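Local coordinates for Acarbose/maltose binding protein GacH (Streptomyces glaucescens, PDB 3K01), which binds acarbose and an acarbose homolog as an extracellular solute receptor, and probably hands such sugars, perhaps also maltose, to an ABC transporter, at residues V30-T35 with V60-V65; F146-L151 with G270-D275; N244-F249 with M257-W262. All coordinates share one frame; numbering follows the deposited sequence.

Interaction 1 (V30-T35 with V60-V65); sequences VTFWDT and VKYVNV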
loop_
_atom_site.group_PDB
_atom_site.type_symbol
_atom_site.label_atom_id
_atom_site.label_comp_id
_atom_site.label_asym_id
_atom_site.label_seq_id
_atom_site.Cartn_x
_atom_site.Cartn_y
_atom_site.Cartn_z
ATOM N N VAL A 30 28.193 4.538 1.763
ATOM C CA VAL A 30 26.807 4.104 1.998
ATOM C C VAL A 30 26.278 3.527 0.691
ATOM O O VAL A 30 26.045 4.274 -0.262
ATOM C CB VAL A 30 25.890 5.249 2.488
ATOM C CG1 VAL A 30 24.425 4.752 2.586
ATOM C CG2 VAL A 30 26.346 5.796 3.845
ATOM N N THR A 31 26.114 2.206 0.665
ATOM C CA THR A 31 25.498 1.536 -0.477
ATOM C C THR A 31 24.002 1.489 -0.246
ATOM O O THR A 31 23.547 0.988 0.798
ATOM C CB THR A 31 26.077 0.138 -0.677
ATOM O OG1 THR A 31 27.483 0.267 -0.975
ATOM C CG2 THR A 31 25.378 -0.582 -1.829
ATOM N N PHE A 32 23.256 2.060 -1.191
ATOM C CA PHE A 32 21.796 2.163 -1.093
ATOM C C PHE A 32 21.150 1.354 -2.200
ATOM O O PHE A 32 21.416 1.615 -3.373
ATOM C CB PHE A 32 21.382 3.644 -1.197
ATOM C CG PHE A 32 19.880 3.884 -1.356
ATOM C CD1 PHE A 32 18.935 3.176 -0.600
ATOM C CD2 PHE A 32 19.421 4.854 -2.239
ATOM C CE1 PHE A 32 17.569 3.410 -0.749
ATOM C CE2 PHE A 32 18.076 5.099 -2.389
ATOM C CZ PHE A 32 17.140 4.394 -1.641
ATOM N N TRP A 33 20.317 0.375 -1.832
ATOM C CA TRP A 33 19.518 -0.358 -2.823
ATOM C C TRP A 33 18.119 0.210 -2.892
ATOM O O TRP A 33 17.342 0.130 -1.924
ATOM C CB TRP A 33 19.454 -1.840 -2.475
ATOM C CG TRP A 33 20.717 -2.607 -2.748
ATOM C CD1 TRP A 33 21.943 -2.100 -3.139
ATOM C CD2 TRP A 33 20.893 -4.022 -2.624
ATOM N NE1 TRP A 33 22.852 -3.129 -3.278
ATOM C CE2 TRP A 33 22.240 -4.310 -2.945
ATOM C CE3 TRP A 33 20.045 -5.077 -2.260
ATOM C CZ2 TRP A 33 22.744 -5.615 -2.946
ATOM C CZ3 TRP A 33 20.560 -6.374 -2.238
ATOM C CH2 TRP A 33 21.897 -6.623 -2.566
ATOM N N ASP A 34 17.828 0.823 -4.043
ATOM C CA ASP A 34 16.540 1.423 -4.350
ATOM C C ASP A 34 15.738 0.488 -5.240
ATOM O O ASP A 34 16.300 -0.203 -6.086
ATOM C CB ASP A 34 16.794 2.748 -5.064
ATOM C CG ASP A 34 15.520 3.458 -5.476
ATOM O OD1 ASP A 34 14.462 3.274 -4.831
ATOM O OD2 ASP A 34 15.597 4.210 -6.474
ATOM N N THR A 35 14.428 0.444 -5.029
ATOM C CA THR A 35 13.536 -0.423 -5.833
ATOM C C THR A 35 12.607 0.407 -6.737
ATOM O O THR A 35 11.676 -0.151 -7.339
ATOM C CB THR A 35 12.610 -1.218 -4.937
ATOM O OG1 THR A 35 11.879 -0.277 -4.147
ATOM C CG2 THR A 35 13.387 -2.165 -4.031
ATOM N N VAL A 60 28.243 7.825 -1.607
ATOM C CA VAL A 60 26.959 7.159 -1.831
ATOM C C VAL A 60 27.012 6.300 -3.093
ATOM O O VAL A 60 27.253 6.816 -4.199
ATOM C CB VAL A 60 25.809 8.156 -1.934
ATOM C CG1 VAL A 60 24.481 7.440 -2.284
ATOM C CG2 VAL A 60 25.664 8.937 -0.627
ATOM N N LYS A 61 26.790 5.000 -2.930
ATOM C CA LYS A 61 26.723 4.064 -4.048
ATOM C C LYS A 61 25.276 3.633 -4.250
ATOM O O LYS A 61 24.762 2.735 -3.557
ATOM C CB LYS A 61 27.638 2.861 -3.810
ATOM C CG LYS A 61 29.107 3.246 -3.612
ATOM C CD LYS A 61 30.020 2.036 -3.511
ATOM C CE LYS A 61 31.475 2.485 -3.704
ATOM N NZ LYS A 61 32.479 1.513 -3.197
ATOM N N TYR A 62 24.634 4.296 -5.201
ATOM C CA TYR A 62 23.255 4.017 -5.577
ATOM C C TYR A 62 23.179 2.771 -6.456
ATOM O O TYR A 62 23.915 2.672 -7.452
ATOM C CB TYR A 62 22.702 5.196 -6.362
ATOM C CG TYR A 62 21.320 4.927 -6.873
ATOM C CD1 TYR A 62 20.206 5.203 -6.080
ATOM C CD2 TYR A 62 21.112 4.318 -8.122
ATOM C CE1 TYR A 62 18.922 4.922 -6.527
ATOM C CE2 TYR A 62 19.830 4.042 -8.580
ATOM C CZ TYR A 62 18.751 4.326 -7.775
ATOM O OH TYR A 62 17.481 4.029 -8.222
ATOM N N VAL A 63 22.277 1.844 -6.126
ATOM C CA VAL A 63 22.001 0.691 -6.964
ATOM C C VAL A 63 20.495 0.546 -7.114
ATOM O O VAL A 63 19.770 0.553 -6.110
ATOM C CB VAL A 63 22.558 -0.588 -6.326
ATOM C CG1 VAL A 63 22.303 -1.791 -7.225
ATOM C CG2 VAL A 63 24.064 -0.443 -6.030
ATOM N N ASN A 64 20.000 0.418 -8.345
ATOM C CA ASN A 64 18.580 0.156 -8.545
ATOM C C ASN A 64 18.377 -1.345 -8.670
ATOM O O ASN A 64 19.075 -2.015 -9.430
ATOM C CB ASN A 64 18.058 0.868 -9.781
ATOM C CG ASN A 64 16.577 0.688 -9.947
ATOM O OD1 ASN A 64 16.130 -0.256 -10.604
ATOM N ND2 ASN A 64 15.801 1.546 -9.307
ATOM N N VAL A 65 17.438 -1.874 -7.895
ATOM C CA VAL A 65 17.118 -3.296 -7.904
ATOM C C VAL A 65 15.616 -3.390 -8.228
ATOM O O VAL A 65 14.794 -2.794 -7.534
ATOM C CB VAL A 65 17.376 -3.958 -6.533
ATOM C CG1 VAL A 65 17.102 -5.456 -6.616
ATOM C CG2 VAL A 65 18.811 -3.679 -6.040
#
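Asp34 and Val65, the residues that lose most surface here, meet at the C-terminal end of two neighbouring parallel strands, 28-34 and 58-64. Helices 41-49 and 51-54 join the two strands, making a beta-alpha-beta crossover of the kind found in lobes of solute-binding proteins. Residues pair in step from Val30 with Val60 to Asp34 with Asn64, and backbone bonds alternate along the pair. The last of them, Val65 N to Asp34 O, is short at 2.7 Å and nearly straight, with an N-H...O angle of 171°.

On the face of Phe32, Asp34 and Tyr62, the rings of Phe32 and Tyr62 come together at CD2 and CD1, 3.9 Å apart, near helices 309-320 and 41-49. Beyond them the polar ends gather. The CG of Asp34 stands anti to the backbone N (chi1 178°), which carries the carboxylate to the rim of the Tyr62 ring. There Tyr62 OH donates to Asp34 OD2 at 2.6 Å, on the carboxylate's anti side. Aspartate suits this place because its short side chain offers two acceptor oxygens: OD2 is also bonded to Ser36 OG, while OD1 has a long, weak ion pair with Arg89.

On the other face, Val63 CB lies 3.6 Å from CD1 of Trp33, the two side chains running alongside each other. Val65, just past the strand, reaches over the indole instead: its CG2 makes a CH-pi contact 4.3 Å from the centroid of the five-membered ring. Trp33 and Val65 both meet helix 67-79.

Asn64 completes the polar group near Asp34, its ND2 giving hydrogens to Ser36 O and, at 3.2 Å, to Tyr62 OH, which lies close to the plane of the amide.

Interaction 2 (F146-L151 with G270-D275); sequences FYNKEL and GARFKD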
loop_
_atom_site.group_PDB
_atom_site.type_symbol
_atom_site.label_atom_id
_atom_site.label_comp_id
_atom_site.label_asym_id
_atom_site.label_seq_id
_atom_site.Cartn_x
_atom_site.Cartn_y
_atom_site.Cartn_z
ATOM N N PHE A 146 -12.176 4.666 -7.688
ATOM C CA PHE A 146 -12.128 5.452 -8.928
ATOM C C PHE A 146 -13.534 5.496 -9.521
ATOM O O PHE A 146 -14.262 4.499 -9.503
ATOM C CB PHE A 146 -11.246 4.766 -9.971
ATOM C CG PHE A 146 -9.763 4.837 -9.729
ATOM C CD1 PHE A 146 -8.925 5.069 -10.801
ATOM C CD2 PHE A 146 -9.172 4.599 -8.482
ATOM C CE1 PHE A 146 -7.543 5.091 -10.670
ATOM C CE2 PHE A 146 -7.780 4.638 -8.336
ATOM C CZ PHE A 146 -6.973 4.900 -9.443
ATOM N N TYR A 147 -13.931 6.632 -10.073
ATOM C CA TYR A 147 -15.249 6.731 -10.683
ATOM C C TYR A 147 -15.209 7.571 -11.955
ATOM O O TYR A 147 -14.419 8.505 -12.107
ATOM C CB TYR A 147 -16.319 7.247 -9.697
ATOM C CG TYR A 147 -16.062 8.590 -9.077
ATOM C CD1 TYR A 147 -15.269 8.712 -7.932
ATOM C CD2 TYR A 147 -16.653 9.745 -9.617
ATOM C CE1 TYR A 147 -15.055 9.945 -7.353
ATOM C CE2 TYR A 147 -16.438 10.962 -9.043
ATOM C CZ TYR A 147 -15.646 11.049 -7.915
ATOM O OH TYR A 147 -15.410 12.283 -7.321
ATOM N N ASN A 148 -16.093 7.204 -12.879
ATOM C CA ASN A 148 -16.316 7.909 -14.130
ATOM C C ASN A 148 -17.321 9.018 -13.851
ATOM O O ASN A 148 -18.504 8.770 -13.598
ATOM C CB ASN A 148 -16.857 6.894 -15.146
ATOM C CG ASN A 148 -17.041 7.464 -16.548
ATOM O OD1 ASN A 148 -16.753 6.761 -17.573
ATOM N ND2 ASN A 148 -17.568 8.658 -16.631
ATOM N N LYS A 149 -16.845 10.263 -13.880
ATOM C CA LYS A 149 -17.711 11.383 -13.499
ATOM C C LYS A 149 -18.914 11.514 -14.414
ATOM O O LYS A 149 -20.018 11.746 -13.936
ATOM C CB LYS A 149 -16.933 12.695 -13.446
ATOM C CG LYS A 149 -15.952 12.762 -12.288
ATOM C CD LYS A 149 -15.221 14.099 -12.246
ATOM C CE LYS A 149 -14.243 14.141 -11.086
ATOM N NZ LYS A 149 -13.885 15.535 -10.675
ATOM N N GLU A 150 -18.717 11.332 -15.716
ATOM C CA GLU A 150 -19.804 11.503 -16.668
ATOM C C GLU A 150 -20.876 10.447 -16.462
ATOM O O GLU A 150 -22.060 10.747 -16.574
ATOM C CB GLU A 150 -19.279 11.480 -18.090
ATOM C CG GLU A 150 -20.348 11.785 -19.125
ATOM C CD GLU A 150 -21.043 10.566 -19.675
ATOM O OE1 GLU A 150 -20.539 9.410 -19.602
ATOM O OE2 GLU A 150 -22.155 10.760 -20.231
ATOM N N LEU A 151 -20.487 9.191 -16.200
ATOM C CA LEU A 151 -21.511 8.174 -15.979
ATOM C C LEU A 151 -22.292 8.433 -14.706
ATOM O O LEU A 151 -23.516 8.286 -14.672
ATOM C CB LEU A 151 -20.908 6.764 -15.980
ATOM C CG LEU A 151 -20.386 6.265 -17.334
ATOM C CD1 LEU A 151 -19.692 4.905 -17.145
ATOM C CD2 LEU A 151 -21.517 6.123 -18.359
ATOM N N GLY A 270 -7.322 5.688 -21.302
ATOM C CA GLY A 270 -8.565 4.985 -21.626
ATOM C C GLY A 270 -9.514 5.791 -22.476
ATOM O O GLY A 270 -9.517 7.038 -22.423
ATOM N N ALA A 271 -10.365 5.096 -23.210
ATOM C CA ALA A 271 -11.209 5.758 -24.183
ATOM C C ALA A 271 -12.209 6.709 -23.555
ATOM O O ALA A 271 -12.613 7.679 -24.199
ATOM C CB ALA A 271 -11.926 4.745 -25.040
ATOM N N ARG A 272 -12.607 6.476 -22.304
ATOM C CA ARG A 272 -13.554 7.388 -21.666
ATOM C C ARG A 272 -12.881 8.476 -20.848
ATOM O O ARG A 272 -13.566 9.275 -20.202
ATOM C CB ARG A 272 -14.589 6.598 -20.874
ATOM C CG ARG A 272 -15.667 6.036 -21.838
ATOM C CD ARG A 272 -16.676 5.324 -21.082
ATOM N NE ARG A 272 -17.598 4.676 -21.987
ATOM C CZ ARG A 272 -18.773 5.183 -22.289
ATOM N NH1 ARG A 272 -19.139 6.364 -21.791
ATOM N NH2 ARG A 272 -19.583 4.535 -23.122
ATOM N N PHE A 273 -11.549 8.555 -20.926
ATOM C CA PHE A 273 -10.771 9.515 -20.130
ATOM C C PHE A 273 -9.810 10.392 -20.925
ATOM O O PHE A 273 -8.816 10.877 -20.379
ATOM C CB PHE A 273 -10.073 8.793 -18.952
ATOM C CG PHE A 273 -11.057 8.085 -18.073
ATOM C CD1 PHE A 273 -11.749 8.780 -17.085
ATOM C CD2 PHE A 273 -11.402 6.755 -18.317
ATOM C CE1 PHE A 273 -12.708 8.178 -16.297
ATOM C CE2 PHE A 273 -12.388 6.139 -17.530
ATOM C CZ PHE A 273 -13.046 6.862 -16.529
ATOM N N LYS A 274 -10.146 10.598 -22.197
ATOM C CA LYS A 274 -9.446 11.606 -23.015
ATOM C C LYS A 274 -9.352 12.932 -22.250
ATOM O O LYS A 274 -8.302 13.566 -22.234
ATOM C CB LYS A 274 -10.152 11.813 -24.355
ATOM C CG LYS A 274 -9.974 10.652 -25.343
ATOM C CD LYS A 274 -10.805 10.858 -26.628
ATOM C CE LYS A 274 -12.289 11.146 -26.335
ATOM N NZ LYS A 274 -13.160 11.134 -27.543
ATOM N N ASP A 275 -10.450 13.318 -21.600
ATOM C CA ASP A 275 -10.467 14.418 -20.636
ATOM C C ASP A 275 -10.204 13.813 -19.263
ATOM O O ASP A 275 -11.088 13.142 -18.698
ATOM C CB ASP A 275 -11.847 15.091 -20.682
ATOM C CG ASP A 275 -11.990 16.281 -19.720
ATOM O OD1 ASP A 275 -11.073 16.598 -18.931
ATOM O OD2 ASP A 275 -13.073 16.917 -19.766
HETATM O O HOH W 1 -17.994 8.169 -19.951
#
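Phe273 sets the CZ end of its ring against the side chain of Asn148, 4.0 Å from CG and 4.1 Å from CB, with the amide and ring planes 57° apart. The aromatic residue is well placed here because it extends from a turn into a buried spot, where Leu279 and Val267 also touch its side chain. Its backbone closes a type I turn, Phe273 N donating to Gly270 O, and this turn belongs to the loop that follows helix 264-268.

Asn148 ends strand 132-148 and occupies the N-cap position of helix 149-155, a site where asparagine is common because its short polar side chain can reach back to the exposed amides of the first turn. With CG anti to the backbone N (chi1 -176°), the amide is brought up to both Phe273 and the aliphatic part of Arg272.

Arg272 points from the turn toward the first turn of that helix. Its chain is extended from CG to NE, long enough to put NH1 within 4.2 Å of Leu151 CD2, the two side chains crossing at about a right angle. NE is bonded to Ser251 O, which helps to fix the guanidinium. Asn278 ties the two segments together as well, its OD1 accepting from Glu150 N and its ND2 donating to Arg272 O.

Glu150 OE1 is 4.0 Å from Arg272 NH1, too far for a salt bridge, although the carboxylate and guanidinium planes are only 20° apart. A water bridges them: it accepts from Arg272 NH1 at 2.8 Å, at the edge of the guanidinium and in its plane, and donates to Glu150 OE1 at 2.9 Å. The attraction is probably weaker than in a direct salt bridge, and the direct meeting of the two segments rests on van der Waals contact and this water, with Asn278 hydrogen-bonded to both.

Interaction 3 (N244-F249 with M257-W262); sequences NMQNAF and MVNGPW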
loop_
_atom_site.group_PDB
_atom_site.type_symbol
_atom_site.label_atom_id
_atom_site.label_comp_id
_atom_site.label_asym_id
_atom_site.label_seq_id
_atom_site.Cartn_x
_atom_site.Cartn_y
_atom_site.Cartn_z
ATOM N N ASN A 244 -8.697 -7.215 -16.881
ATOM C CA ASN A 244 -10.142 -7.161 -16.994
ATOM C C ASN A 244 -10.699 -5.905 -16.299
ATOM O O ASN A 244 -11.601 -5.234 -16.816
ATOM C CB ASN A 244 -10.795 -8.434 -16.412
ATOM C CG ASN A 244 -10.738 -9.625 -17.358
ATOM O OD1 ASN A 244 -10.455 -10.766 -16.941
ATOM N ND2 ASN A 244 -11.004 -9.389 -18.607
ATOM N N MET A 245 -10.170 -5.593 -15.130
ATOM C CA MET A 245 -10.626 -4.426 -14.400
ATOM C C MET A 245 -10.288 -3.137 -15.151
ATOM O O MET A 245 -11.170 -2.302 -15.356
ATOM C CB MET A 245 -9.951 -4.402 -13.041
ATOM C CG MET A 245 -10.337 -3.200 -12.223
ATOM S SD MET A 245 -9.913 -3.327 -10.491
ATOM C CE MET A 245 -8.142 -3.543 -10.640
ATOM N N GLN A 246 -9.041 -2.993 -15.573
ATOM C CA GLN A 246 -8.641 -1.790 -16.319
ATOM C C GLN A 246 -9.438 -1.643 -17.601
ATOM O O GLN A 246 -9.923 -0.555 -17.906
ATOM C CB GLN A 246 -7.138 -1.800 -16.637
ATOM C CG GLN A 246 -6.236 -1.712 -15.400
ATOM C CD GLN A 246 -6.481 -0.449 -14.628
ATOM O OE1 GLN A 246 -7.187 -0.440 -13.612
ATOM N NE2 GLN A 246 -5.920 0.641 -15.117
ATOM N N ASN A 247 -9.645 -2.733 -18.332
ATOM C CA ASN A 247 -10.381 -2.631 -19.585
ATOM C C ASN A 247 -11.826 -2.238 -19.318
ATOM O O ASN A 247 -12.417 -1.436 -20.059
ATOM C CB ASN A 247 -10.344 -3.958 -20.368
ATOM C CG ASN A 247 -8.953 -4.297 -20.889
ATOM O OD1 ASN A 247 -8.088 -3.450 -20.974
ATOM N ND2 ASN A 247 -8.741 -5.566 -21.195
ATOM N N ALA A 248 -12.422 -2.810 -18.273
ATOM C CA ALA A 248 -13.814 -2.504 -17.939
ATOM C C ALA A 248 -13.957 -1.036 -17.559
ATOM O O ALA A 248 -14.943 -0.369 -17.969
ATOM C CB ALA A 248 -14.320 -3.399 -16.804
ATOM N N PHE A 249 -13.034 -0.524 -16.758
ATOM C CA PHE A 249 -13.179 0.844 -16.302
ATOM C C PHE A 249 -12.841 1.839 -17.421
ATOM O O PHE A 249 -13.540 2.851 -17.603
ATOM C CB PHE A 249 -12.303 1.089 -15.075
ATOM C CG PHE A 249 -12.462 2.444 -14.478
ATOM C CD1 PHE A 249 -13.558 2.714 -13.672
ATOM C CD2 PHE A 249 -11.581 3.462 -14.769
ATOM C CE1 PHE A 249 -13.711 3.979 -13.098
ATOM C CE2 PHE A 249 -11.758 4.742 -14.199
ATOM C CZ PHE A 249 -12.828 4.997 -13.371
ATOM N N MET A 257 -14.253 1.438 -9.983
ATOM C CA MET A 257 -13.373 0.302 -9.635
ATOM C C MET A 257 -12.620 0.765 -8.403
ATOM O O MET A 257 -12.607 1.938 -8.075
ATOM C CB MET A 257 -12.387 -0.056 -10.743
ATOM C CG MET A 257 -11.362 1.031 -11.010
ATOM S SD MET A 257 -10.079 0.459 -12.162
ATOM C CE MET A 257 -9.135 1.940 -12.482
ATOM N N VAL A 258 -11.983 -0.169 -7.704
ATOM C CA VAL A 258 -11.068 0.192 -6.620
ATOM C C VAL A 258 -9.646 -0.030 -7.118
ATOM O O VAL A 258 -9.355 -1.035 -7.765
ATOM C CB VAL A 258 -11.364 -0.658 -5.392
ATOM C CG1 VAL A 258 -10.289 -0.487 -4.306
ATOM C CG2 VAL A 258 -12.731 -0.315 -4.865
ATOM N N ASN A 259 -8.766 0.932 -6.868
ATOM C CA ASN A 259 -7.420 0.823 -7.409
ATOM C C ASN A 259 -6.491 1.782 -6.708
ATOM O O ASN A 259 -6.932 2.549 -5.827
ATOM C CB ASN A 259 -7.438 1.038 -8.932
ATOM C CG ASN A 259 -6.474 0.129 -9.648
ATOM O OD1 ASN A 259 -5.413 -0.224 -9.117
ATOM N ND2 ASN A 259 -6.849 -0.294 -10.854
ATOM N N GLY A 260 -5.213 1.742 -7.075
ATOM C CA GLY A 260 -4.220 2.586 -6.423
ATOM C C GLY A 260 -3.588 3.570 -7.376
ATOM O O GLY A 260 -3.907 3.625 -8.561
ATOM N N PRO A 261 -2.652 4.383 -6.869
ATOM C CA PRO A 261 -2.000 5.424 -7.675
ATOM C C PRO A 261 -1.333 4.869 -8.927
ATOM O O PRO A 261 -1.269 5.561 -9.951
ATOM C CB PRO A 261 -0.956 6.011 -6.707
ATOM C CG PRO A 261 -1.606 5.771 -5.338
ATOM C CD PRO A 261 -2.202 4.404 -5.461
ATOM N N TRP A 262 -0.863 3.628 -8.862
ATOM C CA TRP A 262 -0.191 2.981 -9.979
ATOM C C TRP A 262 -1.099 2.815 -11.200
ATOM O O TRP A 262 -0.609 2.513 -12.294
ATOM C CB TRP A 262 0.358 1.597 -9.553
ATOM C CG TRP A 262 -0.694 0.749 -8.956
ATOM C CD1 TRP A 262 -1.593 -0.029 -9.629
ATOM C CD2 TRP A 262 -1.003 0.608 -7.566
ATOM N NE1 TRP A 262 -2.448 -0.644 -8.746
ATOM C CE2 TRP A 262 -2.097 -0.275 -7.469
ATOM C CE3 TRP A 262 -0.463 1.141 -6.392
ATOM C CZ2 TRP A 262 -2.674 -0.638 -6.237
ATOM C CZ3 TRP A 262 -1.030 0.763 -5.151
ATOM C CH2 TRP A 262 -2.135 -0.102 -5.092
#
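A Met-aromatic contact between Met257 and Phe249 lies in the buried core between helix 241-251 and strand 254-259, which run at a steep angle to each other. Met257 places CG over one face of the Phe249 ring, 4.2 Å from its centroid, and SD stands obliquely to the same ring at 4.5 Å. Its first torsion (chi1 66°) sets CG between the backbone N and the carbonyl carbon, and the chain then runs extended across the helix, so that CE also touches Phe249 CD2. Long, flexible and unbranched, this side chain can lie across Phe249 and reach Met245 and Gln246 as well.

Met245, one helical turn before Phe249, crosses Met257 at about a right angle, its CG 3.7 Å from Met257 SD. Its own chain bends at the end, bringing CE to 3.5 Å from Asn259 ND2.

Polar atoms border this sulfur-rich layer. Asn259 ND2 gives a weak hydrogen bond to Met257 SD, 3.6 Å away though nearly straight at 171°, and OD1 accepts from Gly260 N. Gln246 OE1 lies 3.3 Å from Met257 CE and 2.8 Å from Asn259 ND2, but with the amide planes perpendicular the angle is too poor for a hydrogen bond; its NE2 is bonded to Asp266 OD2.

Val267 of helix 264-268 packs on Gln246, Phe249 and Met257; Tyr183 of strand 180-183 touches Met245, and strand 132-148 flanks Met257 and Asn259.

Overall arrangement
Interactions 2 and 3 are neighbours, their centres 12 Å apart, and interaction 3 is nested between the segments of interaction 2. Strands 132-148 and 254-259 join them: Phe146 N is 2.8 Å from Met257 O, a probable hydrogen bond. The nearly parallel rings of Phe273 and Phe249 also meet, CZ to CE2 at 3.4 Å. Interaction 1 lies far off, its centre about 32 Å from that of interaction 3 and 39 Å from that of interaction 2, on parallel strands at one end of the same mixed sheet. Solute-binding proteins of this class typically hold their ligand between two lobes; topology and separation together are consistent with interaction 1 lying in a different lobe from the others.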